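Local coordinates for hypothetical protein yihE (Escherichia coli, PDB 1ZYL) that phosphorylates serine and threonine residues, its own included, using ATP, and protects the bacterial cell under stress, at residues Ile25-Leu31 with Gln43-Glu47; Tyr57-Arg61 with Arg284-Phe290; Phe141-Ile147 with Leu218-Gly224. All blocks are in the same frame, centred on the assembly; numbering follows the deposited sequence.

How the contacts relate
The three contacts show how bonding changes with place in a kinase-like fold. Contact 1 is a surface contact, its centre about 28 Å from the centre of the chain, in the five-stranded sheet region, and depends on apolar packing with a single charge pair at its margin. Contact 2, partly buried, joins the loop after strand 52-57 to the turn between helices 266-283 and 289-293, chiefly through arginines and carboxylates. Contact 3 lies deepest and relies on directed hydrogen bonds to backbone atoms. Contacts 2 and 3 touch where Arg61 NH2 meets Asp220 OD2 at 2.7 Å, and contact 3 is nested within the chain loop that contact 2 closes; contact 1 stands apart from both.

Contact 1 (Ile25-Leu31 with Gln43-Glu47); sequences IRVDSGL and QFQDE
Phe44 meets three aliphatic side chains of the 25-31 loop, and apolar packing forms the inner part of the contact. CG1 of Val27 lies 3.7 Å from CB of Phe44, and CD2 of Leu31 approaches the same CB at 3.9 Å, its side chain running alongside the phenylalanine in the same direction. At the far end of the ring, CG2 of Ile25 comes within 3.9 Å of CZ. Phe44 reaches this group with CG set between its backbone N and carbonyl carbon (chi1 70°). Leu20 of helix 13-22 and Val105 of strand 101-107 extend the apolar cluster.

Charge enters at the exposed end, where Arg26 NH2 and Glu47 OE2 form a salt bridge of 3.2 Å. OE2 lies over the face of the guanidinium, whose plane is 24° from that of the carboxylate, so the pair attracts by charge and not by a directed hydrogen bond.

Backbone pairing is absent: Val27 O and Gln45 O, both acceptors, stand 3.3 Å apart, and Asp28 OD2 lies near Asp46 O. Strand 40-44 finds its hydrogen bonds with Thr32 and Phe52 instead. Across these two segments the contact rests mainly on apolar packing, with a non-directional charge attraction that is probably weakened by solvent.

Contact 2 (Tyr57-Arg61 with Arg284-Phe290); sequences YRPER and RWADPAF
NH1 of Arg58 is gripped from two sequence-distant places: it gives a weak hydrogen bond, within a salt bridge, to Asp287 OD2 (3.3 Å, 136° at the hydrogen), and a hydrogen bond to the backbone oxygen of Tyr37. Asp287 divides its carboxylate between two tasks. With CG anti to the backbone N (chi1 -179°), OD2 is turned to the arginine while OD1, through its anti lone pair, accepts from Ala289 N at 2.9 Å, a capping bond at the entry to helix 289-293.

Arg284 supplies the apolar part of the contact. Its CG lies over the centre of the Arg58 guanidinium, 3.9 Å above the plane, and its CB covers a face of the Phe290 ring at 3.5 Å. Arg58 NH1 also comes within 3.6 Å of Phe290 CE1. Beyond the aliphatic stem, Arg284 NH1 meets CD of Arg61 at 3.4 Å, the carbon lying at the guanidinium edge.

Glu38 stands among the three arginines and probably offsets their mutual repulsion: OE2 pairs with Arg58 NE, and OE1 with both Arg61 NE and Arg284 NH1. Arg61 NH2 turns to Asp220, and the Arg61 side chain is about 7 Å from that of Asp217, the inferred magnesium ligand. With an alanine in place of Arg284, Glu38 would probably keep only two of these three arginine partners, and the Arg58 guanidinium would lose the methylene packed on its face.

In the fold, Arg284 to Asp287 form a type I turn. The contact joins the loop leaving the central strand 52-57 of the five-stranded sheet, on its way to helix 64-79, to the turn between helices 266-283 and 289-293, with Phe290 also packed edge-to-face against Trp280 of helix 266-283.

Contact 3 (Phe141-Ile147 with Leu218-Gly224); sequences FIHRPTI and LDDARNG
Thr146 and Asn223 form a single beta bridge, their CA atoms 4.0 Å apart, with Asn223 N directed at Pro145 O, whose position is less certain, and Ile147 N bonding weakly to Asn223 O.

The Asn223 side chain extends this pairing back to Phe141, the first residue of segment 141-147. Its CG, anti to the carbonyl carbon (chi1 -68°), brings the amide alongside the backbone of Phe141: OD1 accepts from Phe141 N at 3.1 Å on a lone pair in the carbonyl plane, while ND2 returns a weak bond of 3.3 Å to Phe141 O. Both polar ends of the amide are thereby used on one residue, which fixes its rotation. The Phe141 ring reaches Ala221, its CE1 3.9 Å from Ala221 CB, and CD of Arg144 lies over the centre of one face.

Arg144 reads the turn formed by Leu218 to Ala221. A single nitrogen, NH2, donates to Asp219 O (3.0 Å, 169°) and to Ala221 O (2.8 Å, 151°), both acceptors lying in the guanidinium plane. The two carbonyls differ: Ala221 O offers a lone pair, whereas Asp219 O is approached from above its carbonyl plane. NE and NH1 are engaged by Gln66 O and Glu70. Arg222 pairs with Glu151 and, more weakly, with Asp220, whose OD2 is also held by Arg61 NH2; Arg222 CD packs 3.7 Å from Pro145 CB.

This turn directly follows Asp217, an inferred magnesium ligand, in a position consistent with the metal-binding loop of related kinases. A buried guanidinium with every nitrogen occupied is likely to hold the turn's carbonyls in place, and its charge probably helps offset the acidic surroundings of the inferred metal site.

Contact 1 (Ile25-Leu31 with Gln43-Glu47)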
loop_
_atom_site.group_PDB
_atom_site.type_symbol
_atom_site.label_atom_id
_atom_site.label_comp_id
_atom_site.label_asym_id
_atom_site.label_seq_id
_atom_site.Cartn_x
_atom_site.Cartn_y
_atom_site.Cartn_z
ATOM N N ILE A 25 13.635 -22.627 12.683
ATOM C CA ILE A 25 12.520 -21.906 13.272
ATOM C C ILE A 25 11.516 -22.904 13.839
ATOM O O ILE A 25 10.532 -23.247 13.186
ATOM C CB ILE A 25 11.826 -21.021 12.229
ATOM C CG1 ILE A 25 12.859 -20.101 11.577
ATOM C CG2 ILE A 25 10.720 -20.213 12.886
ATOM C CD1 ILE A 25 12.309 -19.239 10.471
ATOM N N ARG A 26 11.781 -23.378 15.055
ATOM C CA ARG A 26 10.900 -24.331 15.715
ATOM C C ARG A 26 9.527 -23.691 15.817
ATOM O O ARG A 26 9.410 -22.552 16.271
ATOM C CB ARG A 26 11.392 -24.636 17.128
ATOM C CG ARG A 26 12.874 -24.940 17.270
ATOM C CD ARG A 26 13.180 -25.290 18.725
ATOM N NE ARG A 26 14.608 -25.395 19.019
ATOM C CZ ARG A 26 15.094 -25.666 20.226
ATOM N NH1 ARG A 26 16.404 -25.744 20.422
ATOM N NH2 ARG A 26 14.265 -25.862 21.242
ATOM N N VAL A 27 8.491 -24.409 15.399
ATOM C CA VAL A 27 7.143 -23.864 15.475
ATOM C C VAL A 27 6.579 -24.126 16.866
ATOM O O VAL A 27 7.093 -23.600 17.851
ATOM C CB VAL A 27 6.212 -24.487 14.408
ATOM C CG1 VAL A 27 4.867 -23.774 14.410
ATOM C CG2 VAL A 27 6.853 -24.384 13.036
ATOM N N ASP A 28 5.538 -24.947 16.945
ATOM C CA ASP A 28 4.901 -25.271 18.216
ATOM C C ASP A 28 3.629 -26.068 17.969
ATOM O O ASP A 28 3.632 -27.298 18.013
ATOM C CB ASP A 28 4.551 -23.991 18.974
ATOM C CG ASP A 28 3.848 -24.266 20.285
ATOM O OD1 ASP A 28 2.783 -24.915 20.268
ATOM O OD2 ASP A 28 4.357 -23.826 21.334
ATOM N N SER A 29 2.537 -25.354 17.712
ATOM C CA SER A 29 1.252 -25.987 17.455
ATOM C C SER A 29 0.480 -25.269 16.359
ATOM O O SER A 29 0.101 -24.104 16.501
ATOM C CB SER A 29 0.405 -26.026 18.730
ATOM O OG SER A 29 -0.873 -26.588 18.472
ATOM N N GLY A 30 0.260 -25.983 15.264
ATOM C CA GLY A 30 -0.479 -25.431 14.151
ATOM C C GLY A 30 0.086 -24.185 13.502
ATOM O O GLY A 30 0.681 -23.323 14.149
ATOM N N LEU A 31 -0.114 -24.113 12.193
ATOM C CA LEU A 31 0.315 -22.989 11.380
ATOM C C LEU A 31 -0.978 -22.358 10.875
ATOM O O LEU A 31 -1.336 -22.507 9.713
ATOM C CB LEU A 31 1.140 -23.470 10.184
ATOM C CG LEU A 31 2.537 -22.893 9.933
ATOM C CD1 LEU A 31 2.938 -23.207 8.499
ATOM C CD2 LEU A 31 2.555 -21.394 10.161
ATOM N N GLN A 43 0.354 -17.477 10.952
ATOM C CA GLN A 43 0.780 -17.174 12.321
ATOM C C GLN A 43 1.186 -18.472 13.017
ATOM O O GLN A 43 0.724 -19.550 12.647
ATOM C CB GLN A 43 -0.370 -16.529 13.098
ATOM C CG GLN A 43 -0.021 -16.089 14.515
ATOM C CD GLN A 43 -1.256 -15.811 15.357
ATOM O OE1 GLN A 43 -1.961 -16.735 15.767
ATOM N NE2 GLN A 43 -1.529 -14.535 15.610
ATOM N N PHE A 44 2.043 -18.371 14.029
ATOM C CA PHE A 44 2.485 -19.555 14.759
ATOM C C PHE A 44 3.185 -19.182 16.069
ATOM O O PHE A 44 3.973 -18.240 16.110
ATOM C CB PHE A 44 3.416 -20.391 13.872
ATOM C CG PHE A 44 4.754 -19.752 13.613
ATOM C CD1 PHE A 44 5.834 -20.001 14.453
ATOM C CD2 PHE A 44 4.933 -18.890 12.538
ATOM C CE1 PHE A 44 7.073 -19.400 14.225
ATOM C CE2 PHE A 44 6.172 -18.284 12.302
ATOM C CZ PHE A 44 7.241 -18.541 13.148
ATOM N N GLN A 45 2.882 -19.914 17.138
ATOM C CA GLN A 45 3.496 -19.657 18.441
ATOM C C GLN A 45 4.917 -20.198 18.454
ATOM O O GLN A 45 5.343 -20.877 17.520
ATOM C CB GLN A 45 2.701 -20.328 19.561
ATOM C CG GLN A 45 1.265 -19.881 19.669
ATOM C CD GLN A 45 0.498 -20.680 20.702
ATOM O OE1 GLN A 45 0.766 -20.587 21.900
ATOM N NE2 GLN A 45 -0.458 -21.480 20.241
ATOM N N ASP A 46 5.643 -19.904 19.527
ATOM C CA ASP A 46 7.025 -20.350 19.669
ATOM C C ASP A 46 7.156 -21.185 20.940
ATOM O O ASP A 46 6.217 -21.263 21.730
ATOM C CB ASP A 46 7.939 -19.122 19.743
ATOM C CG ASP A 46 9.397 -19.464 19.542
ATOM O OD1 ASP A 46 9.736 -20.048 18.486
ATOM O OD2 ASP A 46 10.207 -19.139 20.436
ATOM N N GLU A 47 8.308 -21.825 21.130
ATOM C CA GLU A 47 8.541 -22.629 22.330
ATOM C C GLU A 47 8.623 -21.675 23.523
ATOM O O GLU A 47 9.707 -21.392 24.043
ATOM C CB GLU A 47 9.846 -23.423 22.198
ATOM C CG GLU A 47 11.065 -22.562 21.926
ATOM C CD GLU A 47 11.727 -22.892 20.605
ATOM O OE1 GLU A 47 11.000 -23.055 19.602
ATOM O OE2 GLU A 47 12.974 -22.975 20.569
#

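Contact 2 (Tyr57-Arg61 with Arg284-Phe290)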
loop_
_atom_site.group_PDB
_atom_site.type_symbol
_atom_site.label_atom_id
_atom_site.label_comp_id
_atom_site.label_asym_id
_atom_site.label_seq_id
_atom_site.Cartn_x
_atom_site.Cartn_y
_atom_site.Cartn_z
ATOM N N TYR A 57 6.503 -13.919 0.499
ATOM C CA TYR A 57 6.379 -12.932 -0.548
ATOM C C TYR A 57 5.986 -13.622 -1.840
ATOM O O TYR A 57 6.639 -14.568 -2.267
ATOM C CB TYR A 57 7.708 -12.198 -0.685
ATOM C CG TYR A 57 8.006 -11.322 0.516
ATOM C CD1 TYR A 57 7.380 -10.084 0.663
ATOM C CD2 TYR A 57 8.888 -11.741 1.519
ATOM C CE1 TYR A 57 7.620 -9.280 1.771
ATOM C CE2 TYR A 57 9.136 -10.935 2.644
ATOM C CZ TYR A 57 8.493 -9.706 2.759
ATOM O OH TYR A 57 8.691 -8.902 3.858
ATOM N N ARG A 58 4.905 -13.158 -2.457
ATOM C CA ARG A 58 4.444 -13.770 -3.692
ATOM C C ARG A 58 5.482 -13.629 -4.802
ATOM O O ARG A 58 5.925 -12.526 -5.137
ATOM C CB ARG A 58 3.079 -13.186 -4.125
ATOM C CG ARG A 58 3.079 -12.060 -5.172
ATOM C CD ARG A 58 1.824 -12.131 -6.070
ATOM N NE ARG A 58 0.570 -12.043 -5.314
ATOM C CZ ARG A 58 -0.531 -12.724 -5.618
ATOM N NH1 ARG A 58 -1.630 -12.598 -4.892
ATOM N NH2 ARG A 58 -0.525 -13.547 -6.649
ATOM N N PRO A 59 5.903 -14.762 -5.372
ATOM C CA PRO A 59 6.893 -14.765 -6.447
ATOM C C PRO A 59 6.533 -13.808 -7.572
ATOM O O PRO A 59 5.366 -13.497 -7.783
ATOM C CB PRO A 59 6.910 -16.225 -6.895
ATOM C CG PRO A 59 5.552 -16.735 -6.483
ATOM C CD PRO A 59 5.382 -16.118 -5.135
ATOM N N GLU A 60 7.555 -13.329 -8.269
ATOM C CA GLU A 60 7.401 -12.404 -9.385
ATOM C C GLU A 60 7.083 -10.954 -9.037
ATOM O O GLU A 60 7.191 -10.076 -9.889
ATOM C CB GLU A 60 6.356 -12.943 -10.353
ATOM C CG GLU A 60 6.673 -14.351 -10.803
ATOM C CD GLU A 60 8.170 -14.614 -10.820
ATOM O OE1 GLU A 60 8.904 -13.881 -11.526
ATOM O OE2 GLU A 60 8.609 -15.551 -10.120
ATOM N N ARG A 61 6.701 -10.688 -7.796
ATOM C CA ARG A 61 6.384 -9.323 -7.407
ATOM C C ARG A 61 7.649 -8.528 -7.112
ATOM O O ARG A 61 8.022 -7.648 -7.882
ATOM C CB ARG A 61 5.462 -9.321 -6.189
ATOM C CG ARG A 61 5.107 -7.948 -5.660
ATOM C CD ARG A 61 3.851 -8.048 -4.843
ATOM N NE ARG A 61 3.762 -7.063 -3.769
ATOM C CZ ARG A 61 3.544 -5.764 -3.945
ATOM N NH1 ARG A 61 3.393 -5.266 -5.164
ATOM N NH2 ARG A 61 3.449 -4.966 -2.892
ATOM N N ARG A 284 -3.426 -10.491 -10.846
ATOM C CA ARG A 284 -3.466 -11.585 -9.886
ATOM C C ARG A 284 -4.702 -12.468 -10.052
ATOM O O ARG A 284 -5.034 -13.251 -9.173
ATOM C CB ARG A 284 -3.447 -11.002 -8.472
ATOM C CG ARG A 284 -2.217 -10.180 -8.183
ATOM C CD ARG A 284 -2.373 -9.281 -6.960
ATOM N NE ARG A 284 -1.066 -8.857 -6.458
ATOM C CZ ARG A 284 -0.172 -8.151 -7.155
ATOM N NH1 ARG A 284 0.991 -7.835 -6.597
ATOM N NH2 ARG A 284 -0.437 -7.744 -8.396
ATOM N N TRP A 285 -5.374 -12.353 -11.186
ATOM C CA TRP A 285 -6.595 -13.118 -11.422
ATOM C C TRP A 285 -6.455 -14.640 -11.409
ATOM O O TRP A 285 -7.410 -15.335 -11.089
ATOM C CB TRP A 285 -7.236 -12.680 -12.743
ATOM C CG TRP A 285 -8.686 -12.998 -12.844
ATOM C CD1 TRP A 285 -9.295 -13.760 -13.796
ATOM C CD2 TRP A 285 -9.722 -12.540 -11.975
ATOM N NE1 TRP A 285 -10.650 -13.805 -13.576
ATOM C CE2 TRP A 285 -10.939 -13.065 -12.462
ATOM C CE3 TRP A 285 -9.742 -11.735 -10.831
ATOM C CZ2 TRP A 285 -12.162 -12.810 -11.843
ATOM C CZ3 TRP A 285 -10.957 -11.481 -10.217
ATOM C CH2 TRP A 285 -12.150 -12.017 -10.723
ATOM N N ALA A 286 -5.286 -15.165 -11.763
ATOM C CA ALA A 286 -5.093 -16.620 -11.775
ATOM C C ALA A 286 -5.002 -17.192 -10.361
ATOM O O ALA A 286 -4.959 -18.402 -10.169
ATOM C CB ALA A 286 -3.839 -16.981 -12.564
ATOM N N ASP A 287 -4.959 -16.303 -9.378
ATOM C CA ASP A 287 -4.899 -16.690 -7.982
ATOM C C ASP A 287 -6.346 -16.934 -7.593
ATOM O O ASP A 287 -7.169 -16.023 -7.662
ATOM C CB ASP A 287 -4.330 -15.539 -7.149
ATOM C CG ASP A 287 -4.218 -15.876 -5.676
ATOM O OD1 ASP A 287 -5.177 -16.451 -5.126
ATOM O OD2 ASP A 287 -3.177 -15.555 -5.064
ATOM N N PRO A 288 -6.682 -18.167 -7.183
ATOM C CA PRO A 288 -8.042 -18.547 -6.780
ATOM C C PRO A 288 -8.730 -17.508 -5.909
ATOM O O PRO A 288 -9.903 -17.196 -6.098
ATOM C CB PRO A 288 -7.822 -19.853 -6.040
ATOM C CG PRO A 288 -6.680 -20.464 -6.802
ATOM C CD PRO A 288 -5.747 -19.293 -7.010
ATOM N N ALA A 289 -7.980 -16.966 -4.959
ATOM C CA ALA A 289 -8.488 -15.963 -4.027
ATOM C C ALA A 289 -9.127 -14.708 -4.646
ATOM O O ALA A 289 -10.014 -14.106 -4.041
ATOM C CB ALA A 289 -7.379 -15.554 -3.084
ATOM N N PHE A 290 -8.692 -14.306 -5.837
ATOM C CA PHE A 290 -9.256 -13.116 -6.456
ATOM C C PHE A 290 -10.621 -13.312 -7.131
ATOM O O PHE A 290 -11.440 -12.399 -7.141
ATOM C CB PHE A 290 -8.232 -12.492 -7.405
ATOM C CG PHE A 290 -7.073 -11.854 -6.689
ATOM C CD1 PHE A 290 -6.169 -12.632 -5.969
ATOM C CD2 PHE A 290 -6.916 -10.468 -6.677
ATOM C CE1 PHE A 290 -5.130 -12.039 -5.243
ATOM C CE2 PHE A 290 -5.874 -9.869 -5.949
ATOM C CZ PHE A 290 -4.985 -10.659 -5.233
#

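Contact 3 (Phe141-Ile147 with Leu218-Gly224)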
loop_
_atom_site.group_PDB
_atom_site.type_symbol
_atom_site.label_atom_id
_atom_site.label_comp_id
_atom_site.label_asym_id
_atom_site.label_seq_id
_atom_site.Cartn_x
_atom_site.Cartn_y
_atom_site.Cartn_z
ATOM N N PHE A 141 15.204 4.347 -1.791
ATOM C CA PHE A 141 15.285 2.986 -2.297
ATOM C C PHE A 141 16.038 3.070 -3.632
ATOM O O PHE A 141 16.158 4.145 -4.228
ATOM C CB PHE A 141 13.877 2.418 -2.503
ATOM C CG PHE A 141 13.141 2.141 -1.218
ATOM C CD1 PHE A 141 11.816 2.526 -1.064
ATOM C CD2 PHE A 141 13.770 1.474 -0.165
ATOM C CE1 PHE A 141 11.124 2.252 0.119
ATOM C CE2 PHE A 141 13.082 1.189 1.035
ATOM C CZ PHE A 141 11.762 1.578 1.173
ATOM N N ILE A 142 16.574 1.949 -4.091
ATOM C CA ILE A 142 17.284 1.948 -5.357
ATOM C C ILE A 142 16.618 0.927 -6.242
ATOM O O ILE A 142 16.571 1.094 -7.457
ATOM C CB ILE A 142 18.771 1.582 -5.184
ATOM C CG1 ILE A 142 19.513 2.734 -4.505
ATOM C CG2 ILE A 142 19.403 1.304 -6.537
ATOM C CD1 ILE A 142 20.982 2.451 -4.252
ATOM N N HIS A 143 16.089 -0.121 -5.619
ATOM C CA HIS A 143 15.414 -1.190 -6.349
ATOM C C HIS A 143 13.890 -1.107 -6.297
ATOM O O HIS A 143 13.215 -1.408 -7.284
ATOM C CB HIS A 143 15.889 -2.544 -5.834
ATOM C CG HIS A 143 17.336 -2.793 -6.098
ATOM N ND1 HIS A 143 17.873 -2.749 -7.364
ATOM C CD2 HIS A 143 18.368 -3.042 -5.259
ATOM C CE1 HIS A 143 19.176 -2.958 -7.297
ATOM N NE2 HIS A 143 19.502 -3.139 -6.031
ATOM N N ARG A 144 13.350 -0.707 -5.152
ATOM C CA ARG A 144 11.914 -0.569 -5.018
ATOM C C ARG A 144 11.456 0.568 -5.914
ATOM O O ARG A 144 12.214 1.500 -6.193
ATOM C CB ARG A 144 11.542 -0.239 -3.588
ATOM C CG ARG A 144 12.015 -1.248 -2.589
ATOM C CD ARG A 144 11.039 -1.321 -1.462
ATOM N NE ARG A 144 10.735 -2.710 -1.176
ATOM C CZ ARG A 144 9.510 -3.181 -1.015
ATOM N NH1 ARG A 144 9.330 -4.470 -0.753
ATOM N NH2 ARG A 144 8.470 -2.365 -1.114
ATOM N N PRO A 145 10.203 0.514 -6.374
ATOM C CA PRO A 145 9.674 1.566 -7.245
ATOM C C PRO A 145 9.637 2.927 -6.579
ATOM O O PRO A 145 9.610 3.045 -5.350
ATOM C CB PRO A 145 8.257 1.085 -7.562
ATOM C CG PRO A 145 8.344 -0.378 -7.425
ATOM C CD PRO A 145 9.224 -0.570 -6.207
ATOM N N THR A 146 9.648 3.966 -7.393
ATOM C CA THR A 146 9.536 5.304 -6.853
ATOM C C THR A 146 8.298 5.845 -7.566
ATOM O O THR A 146 8.334 6.108 -8.768
ATOM C CB THR A 146 10.802 6.135 -7.131
ATOM O OG1 THR A 146 10.444 7.494 -7.380
ATOM C CG2 THR A 146 11.559 5.570 -8.300
ATOM N N ILE A 147 7.197 5.946 -6.813
ATOM C CA ILE A 147 5.906 6.399 -7.314
ATOM C C ILE A 147 6.026 7.375 -8.478
ATOM O O ILE A 147 6.777 8.354 -8.430
ATOM C CB ILE A 147 5.058 7.023 -6.161
ATOM C CG1 ILE A 147 4.596 5.921 -5.210
ATOM C CG2 ILE A 147 3.838 7.766 -6.707
ATOM C CD1 ILE A 147 3.688 6.411 -4.092
ATOM N N LEU A 218 4.871 -3.163 5.250
ATOM C CA LEU A 218 5.666 -2.238 4.459
ATOM C C LEU A 218 5.888 -2.805 3.065
ATOM O O LEU A 218 6.636 -2.243 2.268
ATOM C CB LEU A 218 7.021 -1.982 5.111
ATOM C CG LEU A 218 7.083 -1.334 6.492
ATOM C CD1 LEU A 218 8.450 -0.703 6.634
ATOM C CD2 LEU A 218 6.011 -0.274 6.674
ATOM N N ASP A 219 5.228 -3.920 2.771
ATOM C CA ASP A 219 5.368 -4.569 1.473
ATOM C C ASP A 219 5.261 -3.579 0.313
ATOM O O ASP A 219 5.859 -3.786 -0.746
ATOM C CB ASP A 219 4.301 -5.655 1.304
ATOM C CG ASP A 219 4.575 -6.568 0.115
ATOM O OD1 ASP A 219 3.607 -7.125 -0.446
ATOM O OD2 ASP A 219 5.758 -6.739 -0.244
ATOM N N ASP A 220 4.502 -2.504 0.515
ATOM C CA ASP A 220 4.310 -1.505 -0.535
ATOM C C ASP A 220 5.221 -0.297 -0.451
ATOM O O ASP A 220 5.225 0.536 -1.349
ATOM C CB ASP A 220 2.847 -1.061 -0.582
ATOM C CG ASP A 220 1.991 -1.958 -1.484
ATOM O OD1 ASP A 220 0.803 -2.197 -1.155
ATOM O OD2 ASP A 220 2.506 -2.413 -2.531
ATOM N N ALA A 221 6.006 -0.213 0.614
ATOM C CA ALA A 221 6.939 0.896 0.782
ATOM C C ALA A 221 7.512 1.238 -0.588
ATOM O O ALA A 221 8.042 0.377 -1.283
ATOM C CB ALA A 221 8.064 0.501 1.748
ATOM N N ARG A 222 7.394 2.502 -0.969
ATOM C CA ARG A 222 7.869 2.957 -2.263
ATOM C C ARG A 222 8.491 4.331 -2.073
ATOM O O ARG A 222 8.410 4.890 -0.987
ATOM C CB ARG A 222 6.669 3.046 -3.206
ATOM C CG ARG A 222 6.905 2.521 -4.608
ATOM C CD ARG A 222 5.589 2.198 -5.320
ATOM N NE ARG A 222 4.866 1.128 -4.648
ATOM C CZ ARG A 222 4.202 0.174 -5.289
ATOM N NH1 ARG A 222 3.562 -0.769 -4.612
ATOM N NH2 ARG A 222 4.182 0.157 -6.611
ATOM N N ASN A 223 9.143 4.866 -3.099
ATOM C CA ASN A 223 9.685 6.217 -2.970
ATOM C C ASN A 223 8.595 7.142 -3.523
ATOM O O ASN A 223 8.099 6.939 -4.635
ATOM C CB ASN A 223 10.969 6.414 -3.791
ATOM C CG ASN A 223 12.155 5.604 -3.263
ATOM O OD1 ASN A 223 12.358 5.485 -2.051
ATOM N ND2 ASN A 223 12.958 5.064 -4.182
ATOM N N GLY A 224 8.205 8.145 -2.749
ATOM C CA GLY A 224 7.181 9.058 -3.219
ATOM C C GLY A 224 7.079 10.312 -2.376
ATOM O O GLY A 224 7.960 10.592 -1.563
#